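Side-chain contacts in E3 ubiquitin ligase RavN (Legionella pneumophila, PDB 5MIY), which acts as an E3 ubiquitin ligase among the effectors of Legionella pneumophila, consistent with promoting ubiquitin transfer onto protein substrates: residues S37-S42 with P52-E57; I87-V92 with A97-K102. All coordinates share one frame; numbering follows the deposited sequence.

Overall arrangement
Both contacts lie by strand 35-41, an outermost strand of the four-stranded antiparallel sheet, which belongs to contact 1 and touches contact 2 through Phe36; their centres lie about 17 Å apart. Contact 1 is a surface contact, its centre about 4 Å from the centre of the molecule: residues 37-42 meet residues 52-57 of the loop leading to strand 58-61. Contact 2 is partly buried and lies farther out, where the start of helix 89-96 meets the loop that follows it. Each has one apolar pair, Ile41-Pro52 and Val92-Pro100, and one lysine, but Lys39 bonds a threonine hydroxyl, whereas Lys89 forms a salt bridge with an aspartate, and contact 2 buries more surface (278 against 160 Å²).

Contact 1. Residues S37-S42 with P52-E57; sequences SIKAIS and PTTHAE. With SO4 (sulfate ion), chain F.
In Lys39 CG stands beside the backbone N, and a bend at chi2 (-62°) lays the chain along the strand, back toward Ser37, where NZ meets Thr53. Thr53 has a chi1 of 61°, which sets OG1 between its own backbone N and carbonyl carbon and turns the hydroxyl to the lysine. The result is a hydrogen bond from Lys39 NZ to Thr53 OG1 of 2.8 Å. The two side chains cross at a slant, so CE also passes beside the hydroxyl, 3.3 Å from Lys39 CE to Thr53 OG1. Lysine suits this place because its long chain can follow the strand, lie against the loop with its methylenes and still end in a donor.

Thr54 approaches the same lysine tip to tip with its methyl group, Thr54 CG2 lying 3.6 Å from Lys39 NZ. Its hydroxyl has other work: Thr54 OG1 accepts from Ala56 N at 3.1 Å, closing an ST turn, and is also hydrogen-bonded to the carboxylate of Asp51. Threonine thus serves both sides, a methyl for the lysine and an oxygen for the turn. Past that turn, Glu57 N gives a nearly straight 2.7 Å bond (167°) to O1 of a sulfate, probably from the crystallisation liquor, which Lys58 N binds as well.

The apolar end of the contact is slight: Ile41 CG2 lies 4.3 Å from Pro52 CG, a branched side chain against a rigid ring. Strand 35-41 is an outermost strand of its sheet, paired antiparallel with strand 25-32, whose Tyr27 touches Lys39, Ile41 and Pro52. The start of the loop therefore lies over one face of the sheet, at strands 35-41 and 25-32, before the chain enters strand 58-61.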
ATOM      1  N   SER A  37       0.378  -6.054  -6.839  1.00 58.17           N
ATOM      2  CA  SER A  37       1.026  -4.752  -6.897  1.00 55.62           C
ATOM      3  C   SER A  37       1.454  -4.321  -5.503  1.00 54.71           C
ATOM      4  O   SER A  37       0.702  -4.467  -4.533  1.00 53.66           O
ATOM      5  CB  SER A  37       0.101  -3.699  -7.515  1.00 56.68           C
ATOM      6  OG  SER A  37       0.733  -2.433  -7.556  1.00 58.36           O
ATOM      7  N   ILE A  38       2.664  -3.782  -5.409  1.00 51.97           N
ATOM      8  CA  ILE A  38       3.181  -3.245  -4.157  1.00 50.76           C
ATOM      9  C   ILE A  38       2.761  -1.781  -4.028  1.00 49.81           C
ATOM     10  O   ILE A  38       2.974  -0.975  -4.942  1.00 52.69           O
ATOM     11  CB  ILE A  38       4.710  -3.409  -4.085  1.00 52.47           C
ATOM     12  CG1 ILE A  38       5.204  -3.150  -2.665  1.00 53.63           C
ATOM     13  CG2 ILE A  38       5.415  -2.543  -5.119  1.00 54.90           C
ATOM     14  CD1 ILE A  38       4.862  -4.293  -1.714  1.00 58.15           C
ATOM     15  N   LYS A  39       2.133  -1.439  -2.904  1.00 46.28           N
ATOM     16  CA  LYS A  39       1.649  -0.087  -2.665  1.00 42.43           C
ATOM     17  C   LYS A  39       2.328   0.505  -1.438  1.00 42.19           C
ATOM     18  O   LYS A  39       2.649  -0.205  -0.481  1.00 43.74           O
ATOM     19  CB  LYS A  39       0.125  -0.061  -2.465  1.00 42.59           C
ATOM     20  CG  LYS A  39      -0.658  -0.670  -3.617  1.00 44.49           C
ATOM     21  CD  LYS A  39      -0.418   0.093  -4.918  1.00 46.02           C
ATOM     22  CE  LYS A  39      -1.326  -0.425  -6.022  1.00 46.98           C
ATOM     23  NZ  LYS A  39      -1.203   0.348  -7.289  1.00 47.80           N
ATOM     24  N   ALA A  40       2.540   1.816  -1.470  1.00 41.17           N
ATOM     25  CA  ALA A  40       3.106   2.536  -0.339  1.00 40.74           C
ATOM     26  C   ALA A  40       2.322   3.825  -0.139  1.00 40.76           C
ATOM     27  O   ALA A  40       2.076   4.556  -1.105  1.00 43.24           O
ATOM     28  CB  ALA A  40       4.586   2.841  -0.565  1.00 41.49           C
ATOM     29  N   ILE A  41       1.920   4.098   1.103  1.00 36.50           N
ATOM     30  CA  ILE A  41       1.177   5.317   1.431  1.00 36.60           C
ATOM     31  C   ILE A  41       1.764   5.935   2.695  1.00 38.11           C
ATOM     32  O   ILE A  41       2.362   5.244   3.528  1.00 38.70           O
ATOM     33  CB  ILE A  41      -0.342   5.053   1.595  1.00 36.13           C
ATOM     34  CG1 ILE A  41      -0.639   4.159   2.807  1.00 37.39           C
ATOM     35  CG2 ILE A  41      -0.916   4.438   0.321  1.00 35.50           C
ATOM     36  CD1 ILE A  41      -2.133   3.799   2.955  1.00 36.39           C
ATOM     37  N   SER A  42       1.630   7.260   2.816  1.00 36.18           N
ATOM     38  CA  SER A  42       2.206   7.932   3.974  1.00 40.87           C
ATOM     39  C   SER A  42       1.326   7.789   5.208  1.00 41.19           C
ATOM     40  O   SER A  42       1.833   7.842   6.332  1.00 44.80           O
ATOM     41  CB  SER A  42       2.469   9.418   3.670  1.00 41.68           C
ATOM     42  OG  SER A  42       1.304  10.108   3.222  1.00 42.55           O
ATOM     43  N   PRO A  52      -5.877   3.571  -2.287  1.00 41.75           N
ATOM     44  CA  PRO A  52      -6.137   4.761  -3.125  1.00 44.06           C
ATOM     45  C   PRO A  52      -6.100   4.543  -4.640  1.00 49.21           C
ATOM     46  O   PRO A  52      -6.998   5.030  -5.338  1.00 53.73           O
ATOM     47  CB  PRO A  52      -5.043   5.733  -2.659  1.00 42.73           C
ATOM     48  CG  PRO A  52      -4.867   5.400  -1.214  1.00 39.51           C
ATOM     49  CD  PRO A  52      -5.003   3.883  -1.141  1.00 38.35           C
ATOM     50  N   THR A  53      -5.097   3.841  -5.178  1.00 50.50           N
ATOM     51  CA  THR A  53      -4.954   3.779  -6.633  1.00 48.76           C
ATOM     52  C   THR A  53      -5.750   2.652  -7.287  1.00 51.60           C
ATOM     53  O   THR A  53      -6.064   2.750  -8.479  1.00 55.88           O
ATOM     54  CB  THR A  53      -3.478   3.641  -7.031  1.00 49.74           C
ATOM     55  OG1 THR A  53      -2.932   2.429  -6.493  1.00 53.18           O
ATOM     56  CG2 THR A  53      -2.669   4.836  -6.528  1.00 45.41           C
ATOM     57  N   THR A  54      -6.078   1.578  -6.567  1.00 51.64           N
ATOM     58  CA  THR A  54      -6.826   0.474  -7.159  1.00 52.78           C
ATOM     59  C   THR A  54      -8.210   0.289  -6.559  1.00 55.53           C
ATOM     60  O   THR A  54      -9.016  -0.455  -7.132  1.00 58.38           O
ATOM     61  CB  THR A  54      -6.061  -0.854  -7.015  1.00 52.52           C
ATOM     62  OG1 THR A  54      -6.061  -1.269  -5.641  1.00 51.29           O
ATOM     63  CG2 THR A  54      -4.624  -0.734  -7.530  1.00 51.28           C
ATOM     64  N   HIS A  55      -8.497   0.927  -5.423  1.00 54.37           N
ATOM     65  CA  HIS A  55      -9.723   0.732  -4.654  1.00 53.58           C
ATOM     66  C   HIS A  55      -9.899  -0.715  -4.202  1.00 51.31           C
ATOM     67  O   HIS A  55     -11.017  -1.144  -3.900  1.00 51.04           O
ATOM     68  CB  HIS A  55     -10.948   1.228  -5.432  1.00 55.94           C
ATOM     69  CG  HIS A  55     -10.989   2.718  -5.582  1.00 63.29           C
ATOM     70  ND1 HIS A  55     -11.860   3.364  -6.434  1.00 69.76           N
ATOM     71  CD2 HIS A  55     -10.260   3.690  -4.984  1.00 65.79           C
ATOM     72  CE1 HIS A  55     -11.667   4.668  -6.352  1.00 71.64           C
ATOM     73  NE2 HIS A  55     -10.699   4.892  -5.480  1.00 70.66           N
ATOM     74  N   ALA A  56      -8.809  -1.478  -4.143  1.00 48.98           N
ATOM     75  CA  ALA A  56      -8.868  -2.808  -3.556  1.00 45.95           C
ATOM     76  C   ALA A  56      -9.216  -2.707  -2.074  1.00 48.26           C
ATOM     77  O   ALA A  56      -8.710  -1.839  -1.356  1.00 47.88           O
ATOM     78  CB  ALA A  56      -7.537  -3.541  -3.747  1.00 45.18           C
ATOM     79  N   GLU A  57     -10.101  -3.592  -1.618  1.00 45.68           N
ATOM     80  CA  GLU A  57     -10.486  -3.607  -0.213  1.00 46.64           C
ATOM     81  C   GLU A  57      -9.665  -4.583   0.612  1.00 48.34           C
ATOM     82  O   GLU A  57      -9.645  -4.469   1.842  1.00 52.39           O
ATOM     83  CB  GLU A  57     -11.977  -3.935  -0.074  1.00 50.89           C
ATOM     84  CG  GLU A  57     -12.873  -2.844  -0.618  1.00 54.75           C
ATOM     85  CD  GLU A  57     -14.325  -3.028  -0.235  1.00 61.44           C
ATOM     86  OE1 GLU A  57     -14.608  -3.347   0.941  1.00 63.86           O
ATOM     87  OE2 GLU A  57     -15.184  -2.848  -1.118  1.00 64.96           O
TER
HETATM   88  S   SO4 F 203     -10.998  -6.591  -3.468  0.84 90.09           S
HETATM   89  O1  SO4 F 203     -11.519  -5.273  -3.121  0.84 89.14           O
HETATM   90  O2  SO4 F 203     -11.075  -6.771  -4.916  0.84 90.44           O
HETATM   91  O3  SO4 F 203     -11.802  -7.620  -2.810  0.84 90.85           O
HETATM   92  O4  SO4 F 203      -9.607  -6.703  -3.036  0.84 87.42           O

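Contact 2. Residues I87-V92 with A97-K102; sequences ISKDQV and AVDPDK
The Asp101 carboxylate is gripped by two lysines: Lys89 NZ reaches Asp101 OD2 across the contact at 3.1 Å, a salt bridge using the anti lone pair, while OD1 pairs with Lys30. Flanked in this way, the carboxylate is probably kept ionised. The Lys89 chain leaves the helix extended and bends at chi3 (57°), which swings NZ toward Asp101. Its methylenes are used too: Lys89 CD passes 3.3 Å from Asp99 OD1, and Lys89 CG passes Pro100 CD at a slant. Within the loop, Lys102 NZ meets Asp99 OD2 at 2.7 Å in a second salt bridge, on the syn side but 34° out of the carboxylate plane.

Lys89 opens helix 89-96; Ser88 caps its N-terminus and forms a capping box with Gln91. Ser88 OG accepts from Gln91 N at 3.0 Å, and Gln91 OE1 accepts from Ser88 N at 2.8 Å, so a short hydroxyl and a longer amide satisfy amides at the helix start. At the other end Ala97 leaves the helix with positive phi, and the chain turns back along it.

On this returning path Val92 CG1 and Pro100 CD meet at van der Waals distance, 3.9 Å, a compact branched side chain against a ring, and Phe36 of strand 35-41 touches both residues. Val92 CG1 also sits 3.3 Å from Val98 O, a buried carbonyl oxygen with no hydrogen-bond partner in the model.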
ATOM      1  N   ILE A  87       3.608  -7.811 -10.175  1.00 63.40           N
ATOM      2  CA  ILE A  87       4.523  -8.933 -10.008  1.00 64.67           C
ATOM      3  C   ILE A  87       3.723 -10.206  -9.762  1.00 63.53           C
ATOM      4  O   ILE A  87       2.616 -10.179  -9.215  1.00 65.19           O
ATOM      5  CB  ILE A  87       5.542  -8.697  -8.868  1.00 65.59           C
ATOM      6  CG1 ILE A  87       4.850  -8.671  -7.506  1.00 64.35           C
ATOM      7  CG2 ILE A  87       6.318  -7.406  -9.096  1.00 65.82           C
ATOM      8  CD1 ILE A  87       5.819  -8.508  -6.356  1.00 65.46           C
ATOM      9  N   SER A  88       4.302 -11.329 -10.180  1.00 60.22           N
ATOM     10  CA  SER A  88       3.656 -12.627 -10.080  1.00 60.35           C
ATOM     11  C   SER A  88       3.660 -13.130  -8.641  1.00 60.59           C
ATOM     12  O   SER A  88       4.413 -12.650  -7.789  1.00 62.00           O
ATOM     13  CB  SER A  88       4.376 -13.643 -10.964  1.00 60.98           C
ATOM     14  OG  SER A  88       5.575 -14.067 -10.332  1.00 62.97           O
ATOM     15  N   LYS A  89       2.817 -14.136  -8.385  1.00 59.62           N
ATOM     16  CA  LYS A  89       2.788 -14.765  -7.068  1.00 61.05           C
ATOM     17  C   LYS A  89       4.147 -15.354  -6.710  1.00 61.09           C
ATOM     18  O   LYS A  89       4.578 -15.280  -5.553  1.00 59.41           O
ATOM     19  CB  LYS A  89       1.708 -15.849  -7.026  1.00 64.97           C
ATOM     20  CG  LYS A  89       1.770 -16.756  -5.805  1.00 68.59           C
ATOM     21  CD  LYS A  89       0.552 -17.668  -5.729  1.00 73.93           C
ATOM     22  CE  LYS A  89       0.400 -18.501  -6.991  1.00 77.17           C
ATOM     23  NZ  LYS A  89      -0.913 -19.212  -7.037  1.00 78.48           N
ATOM     24  N   ASP A  90       4.832 -15.950  -7.690  1.00 63.57           N
ATOM     25  CA  ASP A  90       6.169 -16.480  -7.444  1.00 66.54           C
ATOM     26  C   ASP A  90       7.121 -15.366  -7.037  1.00 64.69           C
ATOM     27  O   ASP A  90       7.861 -15.490  -6.053  1.00 63.99           O
ATOM     28  CB  ASP A  90       6.689 -17.204  -8.689  1.00 69.34           C
ATOM     29  CG  ASP A  90       6.146 -18.616  -8.815  1.00 73.37           C
ATOM     30  OD1 ASP A  90       5.879 -19.249  -7.770  1.00 73.48           O
ATOM     31  OD2 ASP A  90       5.987 -19.091  -9.962  1.00 73.75           O
ATOM     32  N   GLN A  91       7.102 -14.257  -7.783  1.00 63.53           N
ATOM     33  CA  GLN A  91       7.921 -13.105  -7.419  1.00 60.88           C
ATOM     34  C   GLN A  91       7.559 -12.581  -6.034  1.00 58.57           C
ATOM     35  O   GLN A  91       8.444 -12.189  -5.263  1.00 59.71           O
ATOM     36  CB  GLN A  91       7.780 -12.007  -8.474  1.00 61.44           C
ATOM     37  CG  GLN A  91       8.468 -12.343  -9.792  1.00 64.40           C
ATOM     38  CD  GLN A  91       8.047 -11.425 -10.925  1.00 69.21           C
ATOM     39  OE1 GLN A  91       6.946 -10.875 -10.916  1.00 71.40           O
ATOM     40  NE2 GLN A  91       8.924 -11.259 -11.912  1.00 70.94           N
ATOM     41  N   VAL A  92       6.262 -12.570  -5.694  1.00 55.05           N
ATOM     42  CA  VAL A  92       5.860 -12.155  -4.352  1.00 54.57           C
ATOM     43  C   VAL A  92       6.502 -13.059  -3.307  1.00 56.34           C
ATOM     44  O   VAL A  92       7.017 -12.590  -2.285  1.00 58.09           O
ATOM     45  CB  VAL A  92       4.324 -12.149  -4.212  1.00 52.63           C
ATOM     46  CG1 VAL A  92       3.938 -11.952  -2.760  1.00 51.54           C
ATOM     47  CG2 VAL A  92       3.699 -11.075  -5.082  1.00 50.87           C
ATOM     48  N   ALA A  97       8.416 -13.366   0.850  1.00 55.81           N
ATOM     49  CA  ALA A  97       8.194 -14.572   1.660  1.00 56.70           C
ATOM     50  C   ALA A  97       6.741 -14.707   2.110  1.00 58.48           C
ATOM     51  O   ALA A  97       6.456 -15.139   3.230  1.00 56.65           O
ATOM     52  CB  ALA A  97       9.132 -14.614   2.870  1.00 59.87           C
ATOM     53  N   VAL A  98       5.812 -14.340   1.230  1.00 59.58           N
ATOM     54  CA  VAL A  98       4.383 -14.499   1.474  1.00 59.45           C
ATOM     55  C   VAL A  98       3.758 -15.137   0.245  1.00 61.58           C
ATOM     56  O   VAL A  98       3.947 -14.647  -0.874  1.00 62.20           O
ATOM     57  CB  VAL A  98       3.682 -13.156   1.770  1.00 56.68           C
ATOM     58  CG1 VAL A  98       2.208 -13.397   2.084  1.00 55.90           C
ATOM     59  CG2 VAL A  98       4.364 -12.418   2.911  1.00 57.60           C
ATOM     60  N   ASP A  99       3.020 -16.232   0.443  1.00 60.09           N
ATOM     61  CA  ASP A  99       2.138 -16.730  -0.599  1.00 60.62           C
ATOM     62  C   ASP A  99       0.778 -16.083  -0.386  1.00 57.98           C
ATOM     63  O   ASP A  99       0.076 -16.456   0.567  1.00 54.40           O
ATOM     64  CB  ASP A  99       2.022 -18.249  -0.564  1.00 61.87           C
ATOM     65  CG  ASP A  99       1.351 -18.815  -1.816  1.00 69.11           C
ATOM     66  OD1 ASP A  99       0.575 -18.085  -2.475  1.00 69.92           O
ATOM     67  OD2 ASP A  99       1.601 -19.991  -2.152  1.00 70.08           O
ATOM     68  N   PRO A 100       0.372 -15.121  -1.215  1.00 61.36           N
ATOM     69  CA  PRO A 100      -0.906 -14.439  -0.967  1.00 62.26           C
ATOM     70  C   PRO A 100      -2.115 -15.325  -1.210  1.00 66.21           C
ATOM     71  O   PRO A 100      -3.126 -15.177  -0.513  1.00 64.28           O
ATOM     72  CB  PRO A 100      -0.864 -13.254  -1.941  1.00 62.25           C
ATOM     73  CG  PRO A 100       0.046 -13.708  -3.037  1.00 61.93           C
ATOM     74  CD  PRO A 100       1.067 -14.597  -2.403  1.00 61.04           C
ATOM     75  N   ASP A 101      -2.042 -16.249  -2.171  1.00 67.67           N
ATOM     76  CA  ASP A 101      -3.164 -17.145  -2.419  1.00 69.66           C
ATOM     77  C   ASP A 101      -3.289 -18.234  -1.360  1.00 66.42           C
ATOM     78  O   ASP A 101      -4.259 -18.995  -1.400  1.00 68.08           O
ATOM     79  CB  ASP A 101      -3.044 -17.770  -3.812  1.00 74.28           C
ATOM     80  CG  ASP A 101      -3.312 -16.766  -4.928  1.00 80.97           C
ATOM     81  OD1 ASP A 101      -3.941 -15.717  -4.651  1.00 85.24           O
ATOM     82  OD2 ASP A 101      -2.891 -17.018  -6.077  1.00 81.11           O
ATOM     83  N   LYS A 102      -2.346 -18.316  -0.417  1.00 59.19           N
ATOM     84  CA  LYS A 102      -2.454 -19.198   0.737  1.00 59.76           C
ATOM     85  C   LYS A 102      -2.372 -18.443   2.063  1.00 58.57           C
ATOM     86  O   LYS A 102      -2.200 -19.072   3.114  1.00 59.22           O
ATOM     87  CB  LYS A 102      -1.371 -20.283   0.679  1.00 64.93           C
ATOM     88  CG  LYS A 102      -1.218 -20.926  -0.698  1.00 69.94           C
ATOM     89  CD  LYS A 102      -1.280 -22.451  -0.639  1.00 72.50           C
ATOM     90  CE  LYS A 102      -0.872 -23.060  -1.977  1.00 73.99           C
ATOM     91  NZ  LYS A 102       0.320 -22.352  -2.549  1.00 74.37           N
TER